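Local coordinates for glycosyl hydrolases family 2, sugar binding domain protein (Bacteroides uniformis str. 3978 T3 ii, PDB 6D1P), which probably hydrolyses O-glycosidic bonds as a beta-glucuronidase of glycoside hydrolase family 2 from a human gut bacterium, at residues A114-T118 against H130-Y134; H522-N526 against D535-I539. All coordinates share one frame; numbering follows the deposited sequence.

Contact 1 of 2, residues A114-T118 against H130-Y134; sequences AGQKT and HVGGY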
loop_
_atom_site.group_PDB
_atom_site.type_symbol
_atom_site.label_atom_id
_atom_site.label_comp_id
_atom_site.label_asym_id
_atom_site.label_seq_id
_atom_site.Cartn_x
_atom_site.Cartn_y
_atom_site.Cartn_z
ATOM N N ALA A 114 1.785 11.409 17.756
ATOM C CA ALA A 114 2.062 10.399 16.747
ATOM C C ALA A 114 0.885 9.439 16.697
ATOM O O ALA A 114 0.341 9.072 17.744
ATOM C CB ALA A 114 3.357 9.640 17.060
ATOM N N GLY A 115 0.504 9.020 15.492
ATOM C CA GLY A 115 -0.661 8.175 15.304
ATOM C C GLY A 115 -0.337 6.797 14.754
ATOM O O GLY A 115 0.632 6.616 14.010
ATOM N N GLN A 116 -1.139 5.809 15.149
ATOM C CA GLN A 116 -2.067 5.928 16.271
ATOM C C GLN A 116 -1.444 5.217 17.474
ATOM O O GLN A 116 -1.452 5.739 18.587
ATOM C CB GLN A 116 -3.438 5.343 15.919
ATOM C CG GLN A 116 -4.164 6.099 14.807
ATOM C CD GLN A 116 -4.762 7.373 15.307
ATOM O OE1 GLN A 116 -5.245 7.417 16.430
ATOM N NE2 GLN A 116 -4.734 8.431 14.487
ATOM N N LYS A 117 -0.881 4.034 17.231
ATOM C CA LYS A 117 -0.079 3.323 18.217
ATOM C C LYS A 117 1.392 3.488 17.862
ATOM O O LYS A 117 1.755 3.492 16.682
ATOM C CB LYS A 117 -0.445 1.834 18.268
ATOM C CG LYS A 117 -1.947 1.524 18.334
ATOM C CD LYS A 117 -2.165 0.044 18.699
ATOM C CE LYS A 117 -3.620 -0.287 18.999
ATOM N NZ LYS A 117 -4.431 -0.105 17.800
ATOM N N THR A 118 2.244 3.617 18.881
ATOM C CA THR A 118 3.651 3.924 18.646
ATOM C C THR A 118 4.527 3.099 19.580
ATOM O O THR A 118 4.176 2.883 20.742
ATOM C CB THR A 118 3.936 5.429 18.834
ATOM O OG1 THR A 118 3.087 6.206 17.975
ATOM C CG2 THR A 118 5.377 5.753 18.520
ATOM N N HIS A 130 2.820 3.690 23.135
ATOM C CA HIS A 130 1.744 4.642 23.332
ATOM C C HIS A 130 0.573 4.261 22.444
ATOM O O HIS A 130 0.770 3.784 21.320
ATOM C CB HIS A 130 2.187 6.075 23.013
ATOM C CG HIS A 130 1.169 7.107 23.392
ATOM N ND1 HIS A 130 0.914 7.449 24.702
ATOM C CD2 HIS A 130 0.328 7.851 22.638
ATOM C CE1 HIS A 130 -0.039 8.363 24.738
ATOM N NE2 HIS A 130 -0.411 8.624 23.500
ATOM N N VAL A 131 -0.642 4.456 22.959
ATOM C CA VAL A 131 -1.868 4.294 22.182
ATOM C C VAL A 131 -2.650 5.590 22.316
ATOM O O VAL A 131 -2.957 6.020 23.434
ATOM C CB VAL A 131 -2.710 3.092 22.649
ATOM C CG1 VAL A 131 -4.008 3.045 21.875
ATOM C CG2 VAL A 131 -1.932 1.768 22.468
ATOM N N GLY A 132 -2.965 6.212 21.187
ATOM C CA GLY A 132 -3.549 7.531 21.196
ATOM C C GLY A 132 -2.756 8.454 20.299
ATOM O O GLY A 132 -1.574 8.706 20.549
ATOM N N GLY A 133 -3.391 8.969 19.255
ATOM C CA GLY A 133 -2.684 9.746 18.267
ATOM C C GLY A 133 -2.645 11.232 18.505
ATOM O O GLY A 133 -2.213 11.969 17.615
ATOM N N TYR A 134 -3.083 11.719 19.659
ATOM C CA TYR A 134 -3.281 13.161 19.762
ATOM C C TYR A 134 -2.803 13.788 21.057
ATOM O O TYR A 134 -2.829 15.016 21.157
ATOM C CB TYR A 134 -4.767 13.493 19.558
ATOM C CG TYR A 134 -5.283 12.845 18.315
ATOM C CD1 TYR A 134 -5.083 13.447 17.074
ATOM C CD2 TYR A 134 -5.896 11.593 18.360
ATOM C CE1 TYR A 134 -5.501 12.830 15.902
ATOM C CE2 TYR A 134 -6.324 10.972 17.193
ATOM C CZ TYR A 134 -6.118 11.594 15.967
ATOM O OH TYR A 134 -6.539 10.996 14.797
HETATM O O HOH W 1 0.486 10.763 20.345
HETATM O O HOH W 2 -6.220 7.778 18.742
#
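Thr118 and His130 form an antiparallel hydrogen-bonded pair, with Thr118 N to His130 O and His130 N to Thr118 O both 2.9 Å. The pair belongs to the beta hairpin of strands 117-122 and 125-131, at the margin of a six-stranded sheet in the sugar-binding domain, a jelly-roll beta sandwich in this family. The next pair, Lys117 with Val131, is non-hydrogen-bonded. Beyond it the regular pairing gives way, although Gly132 N still reaches Gln116 O at 3.0 Å. Here Gln116 follows a cis peptide bond and, with Lys117, faces Asp169 of the neighbouring strand as a classic beta bulge. Gly133 comes so close that its CA makes a CH...O contact with Ala114 O, 3.1 Å away. One water spans the backbone between Ala114 N and Gly132 O.

Among the side chains, Lys117 and Val131 run alongside each other, CG of the lysine 4.1 Å from CG2 of the valine, while the ammonium group leads off to a salt bridge with Asp173. Gln116 diverges from them: its chain is bent at chi2 (-77°), which brings the amide across to Tyr134, the two planes 50° apart. NE2 also donates to Tyr187 O, and its second bond, 3.2 Å to Tyr134 OH, lies close to the amide plane.

Contact 2 of 2, residues H522-N526 against D535-I539; sequences HMEVN and DNFDI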
loop_
_atom_site.group_PDB
_atom_site.type_symbol
_atom_site.label_atom_id
_atom_site.label_comp_id
_atom_site.label_asym_id
_atom_site.label_seq_id
_atom_site.Cartn_x
_atom_site.Cartn_y
_atom_site.Cartn_z
ATOM N N HIS A 522 -20.411 28.475 -9.014
ATOM C CA HIS A 522 -21.389 29.512 -8.684
ATOM C C HIS A 522 -22.697 29.231 -9.420
ATOM O O HIS A 522 -22.815 28.268 -10.186
ATOM C CB HIS A 522 -20.855 30.913 -9.017
ATOM C CG HIS A 522 -19.479 31.156 -8.499
ATOM N ND1 HIS A 522 -19.236 31.622 -7.225
ATOM C CD2 HIS A 522 -18.263 30.934 -9.060
ATOM C CE1 HIS A 522 -17.930 31.707 -7.034
ATOM N NE2 HIS A 522 -17.318 31.301 -8.133
ATOM N N MET A 523 -23.686 30.094 -9.188
ATOM C CA MET A 523 -25.011 29.894 -9.763
ATOM C C MET A 523 -25.784 31.211 -9.737
ATOM O O MET A 523 -25.848 31.872 -8.694
ATOM C CB MET A 523 -25.760 28.799 -8.990
ATOM C CG MET A 523 -27.213 28.627 -9.379
ATOM S SD MET A 523 -27.457 28.358 -11.138
ATOM C CE MET A 523 -26.372 26.964 -11.463
ATOM N N GLU A 524 -26.352 31.593 -10.887
ATOM C CA GLU A 524 -27.157 32.810 -10.965
ATOM C C GLU A 524 -28.444 32.646 -10.166
ATOM O O GLU A 524 -29.071 31.579 -10.185
ATOM C CB GLU A 524 -27.508 33.142 -12.418
ATOM C CG GLU A 524 -26.340 33.574 -13.302
ATOM C CD GLU A 524 -25.827 34.975 -12.993
ATOM O OE1 GLU A 524 -26.468 35.717 -12.204
ATOM O OE2 GLU A 524 -24.758 35.330 -13.535
ATOM N N VAL A 525 -28.838 33.715 -9.463
ATOM C CA VAL A 525 -30.113 33.721 -8.754
ATOM C C VAL A 525 -31.255 33.736 -9.763
ATOM O O VAL A 525 -31.144 34.311 -10.853
ATOM C CB VAL A 525 -30.204 34.920 -7.789
ATOM C CG1 VAL A 525 -30.112 36.238 -8.548
ATOM C CG2 VAL A 525 -31.498 34.854 -6.988
ATOM N N ASN A 526 -32.363 33.089 -9.397
ATOM C CA ASN A 526 -33.509 32.904 -10.283
ATOM C C ASN A 526 -34.780 32.903 -9.437
ATOM O O ASN A 526 -34.901 32.093 -8.515
ATOM C CB ASN A 526 -33.357 31.593 -11.056
ATOM C CG ASN A 526 -34.466 31.373 -12.052
ATOM O OD1 ASN A 526 -35.242 32.286 -12.341
ATOM N ND2 ASN A 526 -34.546 30.159 -12.592
ATOM N N ASP A 535 -36.512 32.090 -3.954
ATOM C CA ASP A 535 -35.747 31.919 -5.185
ATOM C C ASP A 535 -35.115 30.530 -5.164
ATOM O O ASP A 535 -35.356 29.737 -4.250
ATOM C CB ASP A 535 -34.704 33.030 -5.359
ATOM C CG ASP A 535 -33.768 33.157 -4.181
ATOM O OD1 ASP A 535 -33.347 34.283 -3.863
ATOM O OD2 ASP A 535 -33.438 32.137 -3.563
ATOM N N ASN A 536 -34.300 30.234 -6.186
ATOM C CA ASN A 536 -33.688 28.911 -6.329
ATOM C C ASN A 536 -32.721 28.579 -5.201
ATOM O O ASN A 536 -32.312 27.420 -5.084
ATOM C CB ASN A 536 -32.960 28.797 -7.677
ATOM C CG ASN A 536 -31.875 29.864 -7.859
ATOM O OD1 ASN A 536 -32.052 31.019 -7.487
ATOM N ND2 ASN A 536 -30.745 29.467 -8.428
ATOM N N PHE A 537 -32.351 29.555 -4.380
ATOM C CA PHE A 537 -31.507 29.331 -3.216
ATOM C C PHE A 537 -32.300 29.130 -1.943
ATOM O O PHE A 537 -31.725 28.725 -0.933
ATOM C CB PHE A 537 -30.545 30.506 -3.024
ATOM C CG PHE A 537 -29.572 30.671 -4.160
ATOM C CD1 PHE A 537 -28.804 29.591 -4.594
ATOM C CD2 PHE A 537 -29.445 31.887 -4.812
ATOM C CE1 PHE A 537 -27.910 29.721 -5.656
ATOM C CE2 PHE A 537 -28.548 32.031 -5.863
ATOM C CZ PHE A 537 -27.781 30.938 -6.290
ATOM N N ASP A 538 -33.595 29.399 -1.965
ATOM C CA ASP A 538 -34.456 29.163 -0.812
ATOM C C ASP A 538 -34.942 27.722 -0.880
ATOM O O ASP A 538 -35.995 27.423 -1.448
ATOM C CB ASP A 538 -35.613 30.147 -0.813
ATOM C CG ASP A 538 -36.423 30.075 0.443
ATOM O OD1 ASP A 538 -35.912 29.549 1.457
ATOM O OD2 ASP A 538 -37.578 30.543 0.405
ATOM N N ILE A 539 -34.160 26.805 -0.310
ATOM C CA ILE A 539 -34.452 25.382 -0.422
ATOM C C ILE A 539 -34.236 24.690 0.918
ATOM O O ILE A 539 -33.679 25.250 1.867
ATOM C CB ILE A 539 -33.609 24.696 -1.510
ATOM C CG1 ILE A 539 -32.115 24.822 -1.182
ATOM C CG2 ILE A 539 -33.941 25.265 -2.868
ATOM C CD1 ILE A 539 -31.189 24.026 -2.118
#
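Asn536 meets the backbone of 522-526 with both ends of its side-chain amide. OD1 accepts from Asn526 N at 2.8 Å, the donor standing 55° above the carbonyl plane, and ND2 donates to Glu524 O at 3.2 Å. With CG between its own backbone N and carbonyl carbon (chi1 58°), the amide stays close to the main chain, from which Asn536 N reaches Asn526 O at 3.0 Å. Three bonds thus tie Asn536 to the backbone of Glu524 and Asn526, a worked case of an asparagine holding together two parts of one irregular loop.

The apolar part centres on the ring of Phe537, which wedges its far end between Met523 and Val525. CZ lies 3.9 Å from Met523 CG and CE2 lies 3.8 Å from Val525 CB, while Met523 O comes up at the ring edge, near its plane. Asn536 ND2 lies over one face of the same ring, offset toward the rim. Ser551 and Arg555 of helix 550-564 also touch the phenylalanine. Val525 CG2 meets Asp535 OD1, the oxygen that forms a salt bridge with Lys527.

Within 535-539 the polar bonds set the shape of the chain. Asp535 OD2 accepts from Phe537 N at 2.9 Å, and Asp538 N returns to Asp535 O. Together these make an Asx turn superposed on a type I beta turn, with Asn536 and Phe537 at its corner positions, in a long loop of the TIM barrel domain.

How the contacts relate
The two contacts are in series along the chain and lie on opposite sides of its centre, about 18 Å from it for contact 1 and about 30 Å for contact 2. Their own centres are about 46 Å apart and their nearest atoms about 32 Å, so they do not touch. Contact 1 belongs to the sugar-binding domain but reaches the TIM barrel domain through Tyr366 and Arg405, and the side chain of Gln116 comes within about 7 Å of a bound potassium. Asp173, the salt-bridge partner of Lys117, is itself a potassium ligand. Contact 2 lies within the barrel domain and is anchored instead toward later parts of the chain, through Glu524 to Arg633.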